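Long-range contact in GH26A (Muricauda sp. MAR_2010_75, PDB 6Q75), which probably hydrolyses beta-linked polysaccharides such as mannans, acting as a family 26 glycoside hydrolase: residues A[170-175]-A[212-217]. Sequence-based numbering, arbitrary orientation.
Sequences ILWRPY and NNLIWV
Trp172 presents the edge of its indole to the face of Trp216 in a T-shaped pair, the planes standing at 88°. From CB, which lies 3.6 Å from the backbone O of Ile215, the side chain of Trp172 rises with CG anti to its own backbone N (chi1 171°), which sets the indole beside Trp216, and chi2 (-124°) turns its CD1/NE1 edge toward that ring. At this edge Trp172 CD1 meets CZ3 of Trp216 at 3.8 Å, while CD1 of Leu214 lies over one indole face. Further out, Trp172 NE1 is 3.7 Å from CH2 of Trp216, and Pro174 CB lies against the opposite face of the Trp172 ring near its rim. Beneath these rings run two neighbouring parallel strands of the (beta/alpha)8 barrel of family 26, joined by a right-handed beta-alpha-beta crossover through helix 194-208, whose Leu205 and Leu201 touch Trp172 and Pro174. Four backbone bonds knit the strands, from Ile170 N to Asn213 O through to Val217 N to Trp172 O (2.8 Å). Were Trp216 replaced by an alanine, the CD1/NE1 edge of Trp172 would probably lose the aromatic face it meets, and a gap would open beside Pro174 CG. The other face of the sheet carries Leu171 CD2 against Ile215 CG2 at 3.7 Å. Beyond Trp172, CG of Arg173 rests on Val217 CB (3.8 Å), and its guanidinium reaches on to Asn219 and Thr106. A water donates to both Pro174 O and Val217 O, linking the two backbones.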
# COMPACT_ATOMS: atom_id res chain seq x y z
N ILE A 170 2.31 10.27 -3.18
CA ILE A 170 2.51 9.02 -2.45
C ILE A 170 1.38 8.04 -2.77
O ILE A 170 0.21 8.38 -2.61
CB ILE A 170 2.57 9.27 -0.93
CG1 ILE A 170 3.62 10.35 -0.62
CG2 ILE A 170 2.77 7.95 -0.14
CD1 ILE A 170 5.04 9.93 -0.89
N LEU A 171 1.73 6.82 -3.22
CA LEU A 171 0.72 5.76 -3.22
C LEU A 171 0.57 5.28 -1.78
O LEU A 171 1.38 4.47 -1.30
CB LEU A 171 1.14 4.62 -4.15
CG LEU A 171 1.26 5.05 -5.62
CD1 LEU A 171 1.96 3.94 -6.44
CD2 LEU A 171 -0.12 5.35 -6.24
N TRP A 172 -0.45 5.78 -1.08
CA TRP A 172 -0.60 5.60 0.36
C TRP A 172 -1.53 4.42 0.64
O TRP A 172 -2.67 4.43 0.17
CB TRP A 172 -1.15 6.91 0.94
CG TRP A 172 -1.57 6.92 2.35
CD1 TRP A 172 -2.81 7.27 2.83
CD2 TRP A 172 -0.77 6.62 3.50
NE1 TRP A 172 -2.83 7.18 4.21
CE2 TRP A 172 -1.59 6.80 4.65
CE3 TRP A 172 0.57 6.21 3.67
CZ2 TRP A 172 -1.13 6.58 5.94
CZ3 TRP A 172 1.02 5.97 4.96
CH2 TRP A 172 0.17 6.18 6.09
N ARG A 173 -1.04 3.38 1.35
CA ARG A 173 -1.79 2.14 1.55
C ARG A 173 -1.92 1.85 3.05
O ARG A 173 -1.20 1.01 3.60
CB ARG A 173 -1.14 0.96 0.79
CG ARG A 173 -0.36 1.36 -0.47
CD ARG A 173 -0.04 0.12 -1.32
NE ARG A 173 0.47 -0.99 -0.49
CZ ARG A 173 1.71 -1.06 -0.03
NH1 ARG A 173 2.07 -2.09 0.73
NH2 ARG A 173 2.60 -0.09 -0.29
N PRO A 174 -2.79 2.58 3.75
CA PRO A 174 -2.98 2.34 5.19
C PRO A 174 -3.91 1.17 5.51
O PRO A 174 -4.83 0.84 4.76
CB PRO A 174 -3.59 3.67 5.66
CG PRO A 174 -4.50 4.06 4.46
CD PRO A 174 -3.71 3.57 3.20
N TYR A 175 -3.68 0.57 6.68
CA TYR A 175 -4.57 -0.44 7.25
C TYR A 175 -4.86 -1.55 6.23
O TYR A 175 -6.01 -1.91 5.97
CB TYR A 175 -5.87 0.17 7.75
CG TYR A 175 -5.67 1.18 8.87
CD1 TYR A 175 -4.96 0.85 10.03
CD2 TYR A 175 -6.21 2.46 8.77
CE1 TYR A 175 -4.79 1.79 11.07
CE2 TYR A 175 -6.05 3.40 9.81
CZ TYR A 175 -5.33 3.05 10.94
OH TYR A 175 -5.17 3.98 11.96
N ASN A 212 -2.60 16.84 0.53
CA ASN A 212 -3.17 16.71 -0.79
C ASN A 212 -2.31 15.92 -1.76
O ASN A 212 -2.63 15.86 -2.94
CB ASN A 212 -3.45 18.11 -1.37
CG ASN A 212 -4.44 18.85 -0.52
OD1 ASN A 212 -5.44 18.26 -0.09
ND2 ASN A 212 -4.18 20.12 -0.24
N ASN A 213 -1.19 15.38 -1.30
CA ASN A 213 -0.27 14.64 -2.14
C ASN A 213 -0.47 13.13 -2.04
O ASN A 213 0.37 12.38 -2.54
CB ASN A 213 1.17 14.99 -1.79
CG ASN A 213 1.51 14.59 -0.38
OD1 ASN A 213 0.67 14.70 0.53
ND2 ASN A 213 2.74 14.11 -0.17
N LEU A 214 -1.54 12.67 -1.40
CA LEU A 214 -1.78 11.24 -1.23
C LEU A 214 -2.72 10.70 -2.30
O LEU A 214 -3.70 11.35 -2.67
CB LEU A 214 -2.35 10.94 0.15
CG LEU A 214 -1.62 11.61 1.33
CD1 LEU A 214 -2.31 11.30 2.65
CD2 LEU A 214 -0.18 11.14 1.36
N ILE A 215 -2.36 9.54 -2.86
CA ILE A 215 -3.26 8.72 -3.65
C ILE A 215 -3.71 7.59 -2.74
O ILE A 215 -2.88 6.83 -2.22
CB ILE A 215 -2.55 8.17 -4.91
CG1 ILE A 215 -2.32 9.32 -5.91
CG2 ILE A 215 -3.37 7.06 -5.57
CD1 ILE A 215 -1.29 8.98 -6.97
N TRP A 216 -5.02 7.45 -2.54
CA TRP A 216 -5.51 6.55 -1.50
C TRP A 216 -5.67 5.15 -2.06
O TRP A 216 -6.57 4.90 -2.87
CB TRP A 216 -6.81 7.06 -0.89
CG TRP A 216 -6.52 8.22 0.03
CD1 TRP A 216 -6.20 9.50 -0.32
CD2 TRP A 216 -6.42 8.17 1.47
NE1 TRP A 216 -5.96 10.26 0.80
CE2 TRP A 216 -6.08 9.46 1.91
CE3 TRP A 216 -6.62 7.16 2.41
CZ2 TRP A 216 -5.91 9.76 3.26
CZ3 TRP A 216 -6.45 7.46 3.75
CH2 TRP A 216 -6.12 8.77 4.16
N VAL A 217 -4.83 4.23 -1.59
CA VAL A 217 -4.83 2.86 -2.10
C VAL A 217 -5.47 2.00 -1.03
O VAL A 217 -4.90 1.83 0.06
CB VAL A 217 -3.43 2.36 -2.43
CG1 VAL A 217 -3.53 0.91 -3.04
CG2 VAL A 217 -2.72 3.32 -3.41
O HOH W 1 -4.70 0.04 2.16